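Local coordinates for protein cytidine deaminase (Mycobacterium tuberculosis, PDB 4WIG) that probably catalyses the zinc-dependent hydrolytic deamination of cytidine and 2'-deoxycytidine to uridine and 2'-deoxyuridine, working as a homotetramer, at residues V4-L9 with L105-V110; A31-L34 with V40-G43; N45-N48 with L53-C56; C92-L97 with D121-D126. The protein carries 1 engineered substitution. One frame throughout, in Å; residues are numbered along the deposited sequence.

Contact 1: residues V4-L9 with L105-V110; sequences VDWNML and LIDHPV
At the start of helix 6-17, which lies against the central sheet, Trp6 meets Leu105 of strand 105-106 and Asp107 just after it. Trp6 CZ2 lies 3.7 Å from Leu105 CB, the two side chains crossing at about a right angle, while Leu105 O comes to the ring edge in plane, 3.6 Å from Trp6 CH2. Asp107 approaches obliquely, its CG 3.5 Å from Trp6 CE3 and its carboxylate plane turned 34° from the ring. Asp107 OD1 stands 3.7 Å above the Trp6 ring plane, toward its rim; Val4 CG1 sits over the centre of the other face, sandwiching the broad indole. A chi1 of -150°, with CG roughly opposite the backbone N, carries the Asp107 carboxylate to the indole, and OD2 also forms a salt bridge with Arg10. Asp107 OD1 accepts from His108 N at 2.9 Å, which braces the chain as it leaves the strand. Asp5 is the N-cap of the helix, its OD2 receiving Met8 N at 3.0 Å, fixing the turn that carries Trp6. An aromatic anchor beside a capped N-terminus, laid over sheet strands, is helix-on-sheet packing of the alpha/beta deaminase fold.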
loop_
_atom_site.group_PDB
_atom_site.type_symbol
_atom_site.label_atom_id
_atom_site.label_comp_id
_atom_site.label_asym_id
_atom_site.label_seq_id
_atom_site.Cartn_x
_atom_site.Cartn_y
_atom_site.Cartn_z
ATOM N N VAL A 4 -16.927 0.441 -27.492
ATOM C CA VAL A 4 -16.409 -0.557 -26.551
ATOM C C VAL A 4 -17.472 -1.631 -26.347
ATOM O O VAL A 4 -18.634 -1.314 -26.116
ATOM C CB VAL A 4 -16.067 0.074 -25.183
ATOM C CG1 VAL A 4 -15.704 -0.995 -24.149
ATOM C CG2 VAL A 4 -14.934 1.079 -25.335
ATOM N N ASP A 5 -17.073 -2.896 -26.416
ATOM C CA ASP A 5 -17.984 -4.005 -26.143
ATOM C C ASP A 5 -18.023 -4.246 -24.633
ATOM O O ASP A 5 -17.246 -5.042 -24.097
ATOM C CB ASP A 5 -17.526 -5.266 -26.876
ATOM C CG ASP A 5 -18.558 -6.379 -26.835
ATOM O OD1 ASP A 5 -18.465 -7.277 -27.695
ATOM O OD2 ASP A 5 -19.458 -6.370 -25.967
ATOM N N TRP A 6 -18.918 -3.532 -23.960
ATOM C CA TRP A 6 -19.028 -3.593 -22.504
ATOM C C TRP A 6 -19.495 -4.954 -22.021
ATOM O O TRP A 6 -19.052 -5.421 -20.973
ATOM C CB TRP A 6 -19.942 -2.482 -21.975
ATOM C CG TRP A 6 -19.305 -1.139 -22.130
ATOM C CD1 TRP A 6 -19.647 -0.169 -23.028
ATOM C CD2 TRP A 6 -18.182 -0.632 -21.396
ATOM N NE1 TRP A 6 -18.814 0.915 -22.894
ATOM C CE2 TRP A 6 -17.905 0.661 -21.898
ATOM C CE3 TRP A 6 -17.384 -1.140 -20.361
ATOM C CZ2 TRP A 6 -16.863 1.463 -21.394
ATOM C CZ3 TRP A 6 -16.334 -0.331 -19.853
ATOM C CH2 TRP A 6 -16.092 0.948 -20.382
ATOM N N ASN A 7 -20.384 -5.585 -22.782
ATOM C CA ASN A 7 -20.844 -6.930 -22.457
ATOM C C ASN A 7 -19.674 -7.916 -22.405
ATOM O O ASN A 7 -19.583 -8.744 -21.495
ATOM C CB ASN A 7 -21.905 -7.396 -23.457
ATOM C CG ASN A 7 -22.556 -8.703 -23.043
ATOM O OD1 ASN A 7 -22.514 -9.679 -23.782
ATOM N ND2 ASN A 7 -23.128 -8.735 -21.835
ATOM N N MET A 8 -18.769 -7.800 -23.369
ATOM C CA MET A 8 -17.554 -8.606 -23.393
ATOM C C MET A 8 -16.617 -8.292 -22.219
ATOM O O MET A 8 -16.082 -9.198 -21.593
ATOM C CB MET A 8 -16.823 -8.416 -24.729
ATOM C CG MET A 8 -15.478 -9.128 -24.839
ATOM S SD MET A 8 -14.064 -8.256 -24.118
ATOM C CE MET A 8 -13.969 -6.785 -25.139
ATOM N N LEU A 9 -16.413 -7.012 -21.921
ATOM C CA LEU A 9 -15.503 -6.630 -20.838
ATOM C C LEU A 9 -16.047 -7.045 -19.483
ATOM O O LEU A 9 -15.327 -7.574 -18.646
ATOM C CB LEU A 9 -15.251 -5.128 -20.831
ATOM C CG LEU A 9 -14.161 -4.628 -21.752
ATOM C CD1 LEU A 9 -14.056 -3.119 -21.558
ATOM C CD2 LEU A 9 -12.837 -5.326 -21.448
ATOM N N LEU A 105 -12.381 4.874 -19.949
ATOM C CA LEU A 105 -13.772 4.658 -19.570
ATOM C C LEU A 105 -13.890 3.535 -18.548
ATOM O O LEU A 105 -13.263 2.469 -18.695
ATOM C CB LEU A 105 -14.645 4.353 -20.790
ATOM C CG LEU A 105 -14.750 5.479 -21.818
ATOM C CD1 LEU A 105 -15.515 5.000 -23.042
ATOM C CD2 LEU A 105 -15.423 6.703 -21.214
ATOM N N ILE A 106 -14.705 3.791 -17.526
ATOM C CA ILE A 106 -14.937 2.874 -16.435
ATOM C C ILE A 106 -16.402 2.433 -16.438
ATOM O O ILE A 106 -17.296 3.262 -16.338
ATOM C CB ILE A 106 -14.624 3.570 -15.086
ATOM C CG1 ILE A 106 -13.185 4.155 -15.079
ATOM C CG2 ILE A 106 -14.878 2.620 -13.928
ATOM C CD1 ILE A 106 -12.096 3.130 -15.250
ATOM N N ASP A 107 -16.652 1.134 -16.560
ATOM C CA ASP A 107 -18.019 0.618 -16.581
ATOM C C ASP A 107 -18.790 1.043 -15.338
ATOM O O ASP A 107 -18.220 1.233 -14.260
ATOM C CB ASP A 107 -18.026 -0.923 -16.645
ATOM C CG ASP A 107 -19.244 -1.480 -17.368
ATOM O OD1 ASP A 107 -20.162 -0.709 -17.734
ATOM O OD2 ASP A 107 -19.279 -2.707 -17.578
ATOM N N HIS A 108 -20.096 1.182 -15.507
ATOM C CA HIS A 108 -20.971 1.670 -14.462
ATOM C C HIS A 108 -22.356 1.088 -14.789
ATOM O O HIS A 108 -22.668 0.894 -15.957
ATOM C CB HIS A 108 -20.943 3.203 -14.472
ATOM C CG HIS A 108 -21.878 3.844 -13.496
ATOM N ND1 HIS A 108 -21.467 4.339 -12.280
ATOM C CD2 HIS A 108 -23.208 4.073 -13.562
ATOM C CE1 HIS A 108 -22.506 4.834 -11.632
ATOM N NE2 HIS A 108 -23.575 4.685 -12.391
ATOM N N PRO A 109 -23.176 0.775 -13.765
ATOM C CA PRO A 109 -24.471 0.134 -14.062
ATOM C C PRO A 109 -25.406 0.935 -14.980
ATOM O O PRO A 109 -26.214 0.350 -15.698
ATOM C CB PRO A 109 -25.117 -0.023 -12.679
ATOM C CG PRO A 109 -24.002 0.048 -11.704
ATOM C CD PRO A 109 -22.952 0.930 -12.316
ATOM N N VAL A 110 -25.307 2.261 -14.927
ATOM C CA VAL A 110 -26.162 3.165 -15.705
ATOM C C VAL A 110 -25.483 3.570 -17.012
ATOM O O VAL A 110 -26.007 3.322 -18.091
ATOM C CB VAL A 110 -26.521 4.433 -14.894
ATOM C CG1 VAL A 110 -27.395 5.378 -15.715
ATOM C CG2 VAL A 110 -27.217 4.058 -13.592
#

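Contact 2: residues A31-L34 with V40-G43; sequences AAAL and VVTG
Ala31 and Gly43 face each other as a hydrogen-bonded pair, Ala31 N donating to Gly43 O at 2.7 Å and Gly43 N returning a bond to Ala31 O at 2.9 Å. Two residues along, Ala33 and Val41 repeat the pattern, with Ala33 N to Val41 O and Val41 N to Ala33 O both at 2.9 Å; these two bonds are equally straight, 161° at the hydrogen. Between them Ala32 and Thr42 make a non-hydrogen-bonded pair with CA atoms only 4.3 Å apart, and Leu34 with Val40 makes another. There the strands are also joined by CA-H...O contacts, such as Ala32 CA to Val41 O at 3.2 Å.

Side chains alternate between the two faces. Ala32, Leu34, Val40 and Thr42 share one: Thr42 CG2 lies 3.9 Å from Ala32 CB, and Val40 CG1, anti to its backbone N (chi1 170°), leans back across the pairing to Ala32 CB at 4.2 Å. Ala31, Ala33 and Val41 point to the other.

Helices cover both faces. Helix 6-17 brings Asn12 to Ala32, Met8 to Val40 and Ala16 to Thr42; on the other side Val61 of helix 57-67 packs against Ala31, Ala33 and Val41. Small alanines suit a strand pressed between two helices, since short side chains probably allow the helices to pack close. Strand 29-35 is bonded on its far side to strand 73-80, whereas strand 40-44 is an outermost strand within the chain. Together they form an antiparallel beta hairpin at the margin of the mixed sheet, in the helix-sheet-helix sandwich of the cytidine deaminase fold.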
loop_
_atom_site.group_PDB
_atom_site.type_symbol
_atom_site.label_atom_id
_atom_site.label_comp_id
_atom_site.label_asym_id
_atom_site.label_seq_id
_atom_site.Cartn_x
_atom_site.Cartn_y
_atom_site.Cartn_z
ATOM N N ALA A 31 -11.560 -7.766 -12.667
ATOM C CA ALA A 31 -11.555 -6.650 -13.575
ATOM C C ALA A 31 -10.974 -7.050 -14.913
ATOM O O ALA A 31 -10.165 -7.968 -14.995
ATOM C CB ALA A 31 -10.784 -5.483 -12.972
ATOM N N ALA A 32 -11.408 -6.360 -15.956
ATOM C CA ALA A 32 -10.905 -6.595 -17.299
ATOM C C ALA A 32 -10.828 -5.270 -18.031
ATOM O O ALA A 32 -11.700 -4.411 -17.871
ATOM C CB ALA A 32 -11.813 -7.555 -18.045
ATOM N N ALA A 33 -9.777 -5.107 -18.827
ATOM C CA ALA A 33 -9.549 -3.865 -19.538
ATOM C C ALA A 33 -9.133 -4.121 -20.971
ATOM O O ALA A 33 -8.390 -5.075 -21.263
ATOM C CB ALA A 33 -8.496 -3.022 -18.825
ATOM N N LEU A 34 -9.655 -3.271 -21.850
ATOM C CA LEU A 34 -9.256 -3.213 -23.242
ATOM C C LEU A 34 -8.028 -2.314 -23.349
ATOM O O LEU A 34 -8.044 -1.156 -22.903
ATOM C CB LEU A 34 -10.370 -2.611 -24.074
ATOM C CG LEU A 34 -10.143 -2.442 -25.572
ATOM C CD1 LEU A 34 -10.054 -3.795 -26.255
ATOM C CD2 LEU A 34 -11.263 -1.592 -26.151
ATOM N N VAL A 40 -7.276 -7.821 -24.419
ATOM C CA VAL A 40 -7.927 -7.640 -23.133
ATOM C C VAL A 40 -7.051 -8.260 -22.045
ATOM O O VAL A 40 -6.537 -9.363 -22.210
ATOM C CB VAL A 40 -9.341 -8.260 -23.130
ATOM C CG1 VAL A 40 -9.932 -8.293 -21.722
ATOM C CG2 VAL A 40 -10.256 -7.470 -24.056
ATOM N N VAL A 41 -6.871 -7.539 -20.942
ATOM C CA VAL A 41 -6.110 -8.052 -19.804
ATOM C C VAL A 41 -7.034 -8.108 -18.595
ATOM O O VAL A 41 -7.997 -7.345 -18.524
ATOM C CB VAL A 41 -4.868 -7.179 -19.519
ATOM C CG1 VAL A 41 -3.903 -7.280 -20.684
ATOM C CG2 VAL A 41 -5.242 -5.722 -19.277
ATOM N N THR A 42 -6.760 -9.026 -17.669
ATOM C CA THR A 42 -7.655 -9.236 -16.529
ATOM C C THR A 42 -6.898 -9.276 -15.203
ATOM O O THR A 42 -5.689 -9.424 -15.162
ATOM C CB THR A 42 -8.496 -10.528 -16.663
ATOM O OG1 THR A 42 -7.637 -11.670 -16.657
ATOM C CG2 THR A 42 -9.334 -10.535 -17.908
ATOM N N GLY A 43 -7.648 -9.135 -14.121
ATOM C CA GLY A 43 -7.091 -9.142 -12.794
ATOM C C GLY A 43 -8.158 -9.494 -11.787
ATOM O O GLY A 43 -9.351 -9.270 -12.021
#

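Contact 3: residues N45-N48 with L53-C56; sequences NVDN and LTLC. Engineered in segment 45-48: Asp47 (natural residue Glu). With ZN (zinc ion), chain C.
With chi1 at -66°, Thr54 turns OG1 toward Asp47 and Asn48 and sets CG2 against the Val46 carbonyl, 3.5 Å from Val46 O. Asn48, its CG anti to the backbone N (chi1 -168°), lies alongside Leu53, with CB atoms 3.9 Å apart. The backbones run antiparallel, pinned by a single bridge: Val46 N donates to Leu55 O, and Leu55 N to Val46 O, each at 2.9 Å. Threonine suits its place because one hydroxyl serves several partners. Thr54 OG1 receives a weak bond from Asn48 N at 3.5 Å and hydrogen-bonds Tyr51 O. It also accepts from a water that donates to Asp47 OD1 at 2.6 Å. Asp47 is an engineered replacement for glutamate; its OD2 is held by Tyr24 N and Ser25 N. Asn45 OD1 accepts from Val29 N and its ND2 donates to Phe27 O. Cys56, at the N-cap of helix 57-67, binds zinc through SG at 2.3 Å, alongside Cys89, Cys92 and a water. As in relatives, residues 45-47 of the natural enzyme probably line the substrate site, so this bridge ties their loop to a zinc ligand; zinc would be expected to make its bound water more acidic, an effect the three thiolates probably temper.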
loop_
_atom_site.group_PDB
_atom_site.type_symbol
_atom_site.label_atom_id
_atom_site.label_comp_id
_atom_site.label_asym_id
_atom_site.label_seq_id
_atom_site.Cartn_x
_atom_site.Cartn_y
_atom_site.Cartn_z
ATOM N N ASN A 45 -8.765 -9.620 -7.237
ATOM C CA ASN A 45 -8.181 -9.255 -5.944
ATOM C C ASN A 45 -7.506 -10.421 -5.203
ATOM O O ASN A 45 -7.774 -11.610 -5.443
ATOM C CB ASN A 45 -9.165 -8.465 -5.053
ATOM C CG ASN A 45 -10.424 -9.226 -4.710
ATOM O OD1 ASN A 45 -10.824 -10.149 -5.405
ATOM N ND2 ASN A 45 -11.050 -8.844 -3.605
ATOM N N VAL A 46 -6.588 -10.049 -4.324
ATOM C CA VAL A 46 -5.787 -11.007 -3.574
ATOM C C VAL A 46 -5.620 -10.501 -2.144
ATOM O O VAL A 46 -4.815 -9.606 -1.886
ATOM C CB VAL A 46 -4.399 -11.243 -4.222
ATOM C CG1 VAL A 46 -3.674 -12.384 -3.527
ATOM C CG2 VAL A 46 -4.524 -11.541 -5.714
ATOM N N ASP A 47 -6.405 -11.087 -1.238
ATOM C CA ASP A 47 -6.276 -10.892 0.207
ATOM C C ASP A 47 -4.862 -11.187 0.705
ATOM O O ASP A 47 -4.167 -12.057 0.174
ATOM C CB ASP A 47 -7.182 -11.881 0.975
ATOM C CG ASP A 47 -8.640 -11.459 1.054
ATOM O OD1 ASP A 47 -9.064 -10.450 0.447
ATOM O OD2 ASP A 47 -9.384 -12.209 1.734
ATOM N N ASN A 48 -4.458 -10.475 1.756
ATOM C CA ASN A 48 -3.335 -10.893 2.593
ATOM C C ASN A 48 -3.742 -10.904 4.067
ATOM O O ASN A 48 -4.623 -10.162 4.479
ATOM C CB ASN A 48 -2.148 -9.961 2.413
ATOM C CG ASN A 48 -0.881 -10.518 3.021
ATOM O OD1 ASN A 48 -0.480 -10.125 4.119
ATOM N ND2 ASN A 48 -0.252 -11.451 2.323
ATOM N N LEU A 53 -2.052 -5.208 2.828
ATOM C CA LEU A 53 -1.221 -5.678 1.711
ATOM C C LEU A 53 -2.070 -6.357 0.654
ATOM O O LEU A 53 -1.544 -6.933 -0.304
ATOM C CB LEU A 53 -0.123 -6.621 2.210
ATOM C CG LEU A 53 0.648 -6.156 3.443
ATOM C CD1 LEU A 53 1.840 -7.085 3.663
ATOM C CD2 LEU A 53 1.076 -4.702 3.373
ATOM N N THR A 54 -3.388 -6.230 0.792
ATOM C CA THR A 54 -4.327 -6.740 -0.191
ATOM C C THR A 54 -4.128 -6.041 -1.526
ATOM O O THR A 54 -3.933 -4.823 -1.570
ATOM C CB THR A 54 -5.773 -6.544 0.305
ATOM O OG1 THR A 54 -5.985 -7.369 1.466
ATOM C CG2 THR A 54 -6.780 -6.914 -0.769
ATOM N N LEU A 55 -4.145 -6.832 -2.602
ATOM C CA LEU A 55 -4.022 -6.340 -3.967
ATOM C C LEU A 55 -5.396 -6.236 -4.598
ATOM O O LEU A 55 -6.175 -7.185 -4.542
ATOM C CB LEU A 55 -3.119 -7.296 -4.770
ATOM C CG LEU A 55 -1.699 -7.444 -4.200
ATOM C CD1 LEU A 55 -1.000 -8.705 -4.674
ATOM C CD2 LEU A 55 -0.877 -6.212 -4.550
ATOM N N CYS A 56 -5.713 -5.070 -5.166
ATOM C CA CYS A 56 -6.975 -4.854 -5.864
ATOM C C CYS A 56 -6.944 -5.441 -7.264
ATOM O O CYS A 56 -5.896 -5.442 -7.918
ATOM C CB CYS A 56 -7.273 -3.365 -5.981
ATOM S SG CYS A 56 -7.917 -2.593 -4.479
HETATM ZN ZN ZN C . -8.872 -0.706 -5.402
HETATM O O HOH W 1 -8.909 -8.154 1.607
HETATM O O HOH W 2 -7.144 -9.833 3.408
HETATM O O HOH W 3 -10.665 -1.048 -6.031
#

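Contact 4: residues C92-L97 with D121-D126; sequences CRQVLL and DAFGLD. With ZN (zinc ion), chain C.
Segment 92-97 is regular helix, with Leu96 N bonded to Cys92 O and Leu97 N to Arg93 O, whereas 121-126 has neither regular helix nor strand where it passes; the closest CA atoms, those of Gln94 and Ala122, are 7.7 Å apart. Side chains on one helical flank therefore bridge the gap.

Gln94 does most of this. It leaves the helix with CG anti to the backbone N and bends at chi2 (78°), which carries its amide to the passing chain. NE2 donates to Phe123 O at 2.9 Å; the acceptor lies close to the amide plane, but the donor stands above the plane of the carbonyl. Gln94 OE1 accepts at 2.7 Å from a water that in turn accepts from Phe123 N at 2.9 Å. One glutamine thus serves Phe123 O directly and Phe123 N through the water, and OE1 has a further donor in Gly90 N of a neighbouring subunit. The amide is turned 72° from the phenyl ring, NE2 lying near the ring's edge. Leu97 adds the apolar part, its CD2 pressed to 3.5 Å from Ala122 CB, a tight fit that suits a small alanine.

At the start of the same helix Cys92 SG binds zinc at 2.3 Å. With donor and acceptor on one end, glutamine can answer both the N-H and the C=O of one residue, so one direct and one water-mediated link fasten the C-terminal chain to the helix bearing a zinc ligand, where subunits meet.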
loop_
_atom_site.group_PDB
_atom_site.type_symbol
_atom_site.label_atom_id
_atom_site.label_comp_id
_atom_site.label_asym_id
_atom_site.label_seq_id
_atom_site.Cartn_x
_atom_site.Cartn_y
_atom_site.Cartn_z
ATOM N N CYS A 92 -7.038 2.661 -6.693
ATOM C CA CYS A 92 -7.159 2.144 -8.047
ATOM C C CYS A 92 -7.476 3.224 -9.081
ATOM O O CYS A 92 -6.967 3.166 -10.204
ATOM C CB CYS A 92 -8.197 1.020 -8.082
ATOM S SG CYS A 92 -7.612 -0.469 -7.275
ATOM N N ARG A 93 -8.270 4.225 -8.712
ATOM C CA ARG A 93 -8.492 5.355 -9.625
ATOM C C ARG A 93 -7.159 6.044 -9.963
ATOM O O ARG A 93 -6.898 6.351 -11.122
ATOM C CB ARG A 93 -9.510 6.340 -9.056
ATOM C CG ARG A 93 -10.914 5.760 -9.028
ATOM C CD ARG A 93 -11.971 6.726 -8.507
ATOM N NE ARG A 93 -13.152 5.984 -8.079
ATOM C CZ ARG A 93 -14.334 6.516 -7.766
ATOM N NH1 ARG A 93 -14.542 7.816 -7.836
ATOM N NH2 ARG A 93 -15.312 5.720 -7.377
ATOM N N GLN A 94 -6.292 6.218 -8.963
ATOM C CA GLN A 94 -4.992 6.862 -9.200
ATOM C C GLN A 94 -4.101 5.962 -10.052
ATOM O O GLN A 94 -3.505 6.427 -11.023
ATOM C CB GLN A 94 -4.284 7.227 -7.886
ATOM C CG GLN A 94 -3.074 8.138 -8.080
ATOM C CD GLN A 94 -3.429 9.607 -8.309
ATOM O OE1 GLN A 94 -4.247 10.191 -7.585
ATOM N NE2 GLN A 94 -2.790 10.219 -9.298
ATOM N N VAL A 95 -4.034 4.673 -9.711
ATOM C CA VAL A 95 -3.220 3.734 -10.469
ATOM C C VAL A 95 -3.683 3.659 -11.935
ATOM O O VAL A 95 -2.866 3.742 -12.850
ATOM C CB VAL A 95 -3.192 2.329 -9.811
ATOM C CG1 VAL A 95 -2.487 1.321 -10.709
ATOM C CG2 VAL A 95 -2.493 2.386 -8.457
ATOM N N LEU A 96 -4.990 3.522 -12.158
ATOM C CA LEU A 96 -5.520 3.413 -13.528
ATOM C C LEU A 96 -5.251 4.695 -14.342
ATOM O O LEU A 96 -4.989 4.635 -15.553
ATOM C CB LEU A 96 -7.015 3.099 -13.500
ATOM C CG LEU A 96 -7.415 1.681 -13.053
ATOM C CD1 LEU A 96 -8.926 1.577 -12.836
ATOM C CD2 LEU A 96 -6.931 0.675 -14.068
ATOM N N LEU A 97 -5.286 5.847 -13.677
ATOM C CA LEU A 97 -5.051 7.127 -14.347
ATOM C C LEU A 97 -3.669 7.203 -14.997
ATOM O O LEU A 97 -3.503 7.782 -16.076
ATOM C CB LEU A 97 -5.229 8.282 -13.360
ATOM C CG LEU A 97 -5.274 9.674 -13.991
ATOM C CD1 LEU A 97 -6.624 9.917 -14.649
ATOM C CD2 LEU A 97 -4.969 10.733 -12.952
ATOM N N ASP A 121 -9.373 16.782 -10.999
ATOM C CA ASP A 121 -8.274 17.562 -10.429
ATOM C C ASP A 121 -7.270 16.606 -9.774
ATOM O O ASP A 121 -6.869 16.785 -8.626
ATOM C CB ASP A 121 -8.814 18.577 -9.416
ATOM C CG ASP A 121 -9.820 19.551 -10.028
ATOM O OD1 ASP A 121 -10.890 19.775 -9.420
ATOM O OD2 ASP A 121 -9.550 20.098 -11.115
ATOM N N ALA A 122 -6.887 15.567 -10.504
ATOM C CA ALA A 122 -6.093 14.496 -9.915
ATOM C C ALA A 122 -4.677 14.956 -9.599
ATOM O O ALA A 122 -4.101 15.782 -10.317
ATOM C CB ALA A 122 -6.058 13.289 -10.831
ATOM N N PHE A 123 -4.117 14.402 -8.523
ATOM C CA PHE A 123 -2.700 14.558 -8.232
ATOM C C PHE A 123 -1.913 14.003 -9.422
ATOM O O PHE A 123 -2.306 12.991 -9.999
ATOM C CB PHE A 123 -2.334 13.796 -6.955
ATOM C CG PHE A 123 -0.874 13.834 -6.632
ATOM C CD1 PHE A 123 -0.333 14.914 -5.959
ATOM C CD2 PHE A 123 -0.034 12.801 -7.028
ATOM C CE1 PHE A 123 1.020 14.964 -5.682
ATOM C CE2 PHE A 123 1.315 12.843 -6.753
ATOM C CZ PHE A 123 1.845 13.929 -6.076
ATOM N N GLY A 124 -0.813 14.651 -9.797
ATOM C CA GLY A 124 -0.050 14.179 -10.956
ATOM C C GLY A 124 1.306 14.805 -11.187
ATOM O O GLY A 124 1.852 15.471 -10.313
ATOM N N LEU A 125 1.836 14.586 -12.390
ATOM C CA LEU A 125 3.215 14.965 -12.727
ATOM C C LEU A 125 3.508 16.443 -12.463
ATOM O O LEU A 125 4.607 16.793 -12.038
ATOM C CB LEU A 125 3.516 14.663 -14.200
ATOM C CG LEU A 125 4.777 13.867 -14.568
ATOM C CD1 LEU A 125 5.913 13.973 -13.551
ATOM C CD2 LEU A 125 4.412 12.412 -14.814
ATOM N N ASP A 126 2.520 17.302 -12.721
ATOM C CA ASP A 126 2.671 18.751 -12.523
ATOM C C ASP A 126 3.004 19.114 -11.075
ATOM O O ASP A 126 3.629 20.141 -10.819
ATOM C CB ASP A 126 1.398 19.494 -12.946
ATOM C CG ASP A 126 1.110 19.371 -14.433
ATOM O OD1 ASP A 126 1.966 18.835 -15.176
ATOM O OD2 ASP A 126 0.022 19.812 -14.864
HETATM ZN ZN ZN C . -8.872 -0.706 -5.402
HETATM O O HOH W 4 -5.728 12.450 -7.195
HETATM O O HOH W 3 -10.665 -1.048 -6.031
#

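How the contacts relate
Contacts 3 and 4 meet at the metal: Cys56 and Cys92 supply two of its three thiolates, Cys89 the third, and one zinc-bound water is common to both contacts. Cys56 CB lies 3.2 Å from Cys92 SG, although the contact centres are 21 Å apart. Contact 2 leads straight into contact 3 along the chain, and its Ala31 side chain is about 4 Å from that of Glu58, the probable proton donor. Contact 1 is remote from contact 3, their centres 24 Å apart, yet Leu9 CD2 reaches Leu34 N of contact 2 at 3.8 Å. Ile106 CD1 touches Leu96 CD1 at 4.3 Å, joining contacts 1 and 4.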